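Local coordinates for CsoZ (PDB 6FF1), which probably serves as a copper metallochaperone in the copper homeostasis of Staphylococcus aureus, at residues S19-R24 with E57-D62. Numbering follows the deposited sequence.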
loop_
_atom_site.group_PDB
_atom_site.type_symbol
_atom_site.label_atom_id
_atom_site.label_comp_id
_atom_site.label_asym_id
_atom_site.label_seq_id
_atom_site.Cartn_x
_atom_site.Cartn_y
_atom_site.Cartn_z
ATOM N N SER A 19 1.903 -0.849 -10.408
ATOM C CA SER A 19 2.240 -2.250 -10.479
ATOM C C SER A 19 3.325 -2.627 -9.490
ATOM O O SER A 19 3.182 -3.640 -8.760
ATOM C CB SER A 19 2.660 -2.640 -11.916
ATOM O OG SER A 19 1.561 -2.452 -12.778
ATOM N N GLN A 20 4.371 -1.844 -9.438
ATOM C CA GLN A 20 5.494 -2.126 -8.556
ATOM C C GLN A 20 5.082 -2.054 -7.091
ATOM O O GLN A 20 5.435 -2.949 -6.305
ATOM C CB GLN A 20 6.660 -1.199 -8.813
ATOM C CG GLN A 20 7.826 -1.309 -7.819
ATOM C CD GLN A 20 8.522 -2.668 -7.697
ATOM O OE1 GLN A 20 8.114 -3.685 -8.299
ATOM N NE2 GLN A 20 9.574 -2.700 -6.868
ATOM N N LEU A 21 4.343 -1.031 -6.711
ATOM C CA LEU A 21 3.948 -0.890 -5.330
ATOM C C LEU A 21 2.940 -1.943 -4.950
ATOM O O LEU A 21 2.983 -2.510 -3.839
ATOM C CB LEU A 21 3.405 0.506 -5.101
ATOM C CG LEU A 21 2.997 0.815 -3.671
ATOM C CD1 LEU A 21 4.176 0.726 -2.727
ATOM C CD2 LEU A 21 2.349 2.179 -3.594
ATOM N N THR A 22 2.020 -2.276 -5.863
ATOM C CA THR A 22 1.083 -3.327 -5.598
ATOM C C THR A 22 1.805 -4.624 -5.279
ATOM O O THR A 22 1.437 -5.339 -4.340
ATOM C CB THR A 22 0.095 -3.511 -6.742
ATOM O OG1 THR A 22 -0.643 -2.288 -6.932
ATOM C CG2 THR A 22 -0.863 -4.600 -6.466
ATOM N N GLU A 23 2.763 -4.986 -6.109
ATOM C CA GLU A 23 3.482 -6.227 -5.909
ATOM C C GLU A 23 4.272 -6.228 -4.608
ATOM O O GLU A 23 4.217 -7.204 -3.867
ATOM C CB GLU A 23 4.410 -6.483 -7.128
ATOM C CG GLU A 23 5.146 -7.776 -7.039
ATOM C CD GLU A 23 4.362 -9.003 -7.540
ATOM O OE1 GLU A 23 3.112 -8.943 -7.631
ATOM O OE2 GLU A 23 5.011 -10.039 -7.859
ATOM N N ARG A 24 4.990 -5.159 -4.345
ATOM C CA ARG A 24 5.788 -5.052 -3.141
ATOM C C ARG A 24 4.919 -5.150 -1.886
ATOM O O ARG A 24 5.278 -5.883 -0.950
ATOM C CB ARG A 24 6.643 -3.820 -3.120
ATOM C CG ARG A 24 7.777 -3.844 -4.115
ATOM C CD ARG A 24 8.972 -4.568 -3.525
ATOM N NE ARG A 24 9.498 -3.940 -2.345
ATOM C CZ ARG A 24 10.453 -4.430 -1.597
ATOM N NH1 ARG A 24 11.106 -5.526 -1.975
ATOM N NH2 ARG A 24 10.857 -3.817 -0.499
ATOM N N GLU A 57 3.079 1.185 5.302
ATOM C CA GLU A 57 3.389 2.576 5.046
ATOM C C GLU A 57 4.858 2.843 4.777
ATOM O O GLU A 57 5.202 3.661 3.946
ATOM C CB GLU A 57 2.842 3.455 6.181
ATOM C CG GLU A 57 1.309 3.366 6.188
ATOM C CD GLU A 57 0.657 4.223 7.187
ATOM O OE1 GLU A 57 1.298 4.438 8.286
ATOM O OE2 GLU A 57 -0.443 4.721 6.857
ATOM N N LYS A 58 5.722 2.116 5.477
ATOM C CA LYS A 58 7.127 2.275 5.244
ATOM C C LYS A 58 7.467 1.912 3.793
ATOM O O LYS A 58 8.297 2.565 3.176
ATOM C CB LYS A 58 7.913 1.422 6.219
ATOM C CG LYS A 58 9.407 1.440 5.961
ATOM C CD LYS A 58 10.227 0.672 6.988
ATOM C CE LYS A 58 11.721 0.920 6.813
ATOM N NZ LYS A 58 12.265 0.343 5.575
ATOM N N GLU A 59 6.859 0.864 3.269
ATOM C CA GLU A 59 7.115 0.504 1.871
ATOM C C GLU A 59 6.670 1.588 0.914
ATOM O O GLU A 59 7.377 1.911 -0.049
ATOM C CB GLU A 59 6.438 -0.796 1.518
ATOM C CG GLU A 59 6.654 -1.238 0.080
ATOM C CD GLU A 59 8.097 -1.459 -0.292
ATOM O OE1 GLU A 59 8.895 -1.891 0.552
ATOM O OE2 GLU A 59 8.494 -1.327 -1.471
ATOM N N ILE A 60 5.528 2.200 1.220
ATOM C CA ILE A 60 5.056 3.349 0.420
ATOM C C ILE A 60 6.075 4.438 0.404
ATOM O O ILE A 60 6.392 5.002 -0.631
ATOM C CB ILE A 60 3.673 3.747 0.863
ATOM C CG1 ILE A 60 2.691 2.606 0.606
ATOM C CG2 ILE A 60 3.216 5.046 0.209
ATOM C CD1 ILE A 60 1.313 2.784 1.286
ATOM N N TYR A 61 6.553 4.813 1.593
ATOM C CA TYR A 61 7.553 5.834 1.708
ATOM C C TYR A 61 8.881 5.449 1.048
ATOM O O TYR A 61 9.553 6.280 0.416
ATOM C CB TYR A 61 7.776 6.230 3.184
ATOM C CG TYR A 61 6.859 7.334 3.589
ATOM C CD1 TYR A 61 5.522 7.086 3.770
ATOM C CD2 TYR A 61 7.299 8.621 3.691
ATOM C CE1 TYR A 61 4.653 8.108 4.059
ATOM C CE2 TYR A 61 6.426 9.652 4.016
ATOM C CZ TYR A 61 5.104 9.384 4.144
ATOM O OH TYR A 61 4.172 10.373 4.395
ATOM N N ASP A 62 9.274 4.198 1.207
ATOM C CA ASP A 62 10.528 3.745 0.589
ATOM C C ASP A 62 10.529 3.849 -0.920
ATOM O O ASP A 62 11.575 4.045 -1.550
ATOM C CB ASP A 62 10.849 2.310 1.007
ATOM C CG ASP A 62 11.319 2.208 2.453
ATOM O OD1 ASP A 62 11.605 3.254 3.087
ATOM O OD2 ASP A 62 11.377 1.067 2.911
#
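Helical segments 19-24 and 57-62 run nearly antiparallel, their axes 150° apart in direction and 10.5 Å apart at closest approach. The nearest CA pairs are Leu21 with Ile60 (7.2 Å) and Arg24 with Glu59 (7.6 Å). Side chains do the bridging, and the link at the outer, solvent side is a salt bridge. Arg24 presents the side of its guanidinium to Glu59: NE reaches OE2 at 2.9 Å along an almost straight N-H line (175°), and NH2 gives OE1 a second bond, also 2.9 Å but more bent. OE2 lies close to the guanidinium plane, yet NE approaches it from well above the carboxylate plane, because the two flat groups are turned 56° against each other. Bends at chi2 and chi3 fold the arginine back, bringing NE to Glu59 OE2, which already lies 3.5 Å from Arg24 CB. Helices 15-26 and 53-62 pack on one face of the four-stranded antiparallel sheet in the ferredoxin-like βαββαβ fold of heavy-metal-associated domains. Closer to that sheet, Leu21 has CG anti to the backbone N, and its second torsion turns CD1 toward Ile60 CG1, 4.1 Å away, with Glu59 CG at 4.2 Å from the same methyl. Leu21 also touches Ile36, while Ile60 rests on Ile7, Thr9 and Ile67 of the strands below. Glu63 comes close to Glu59 OE2, a like charge that the paired arginine probably offsets.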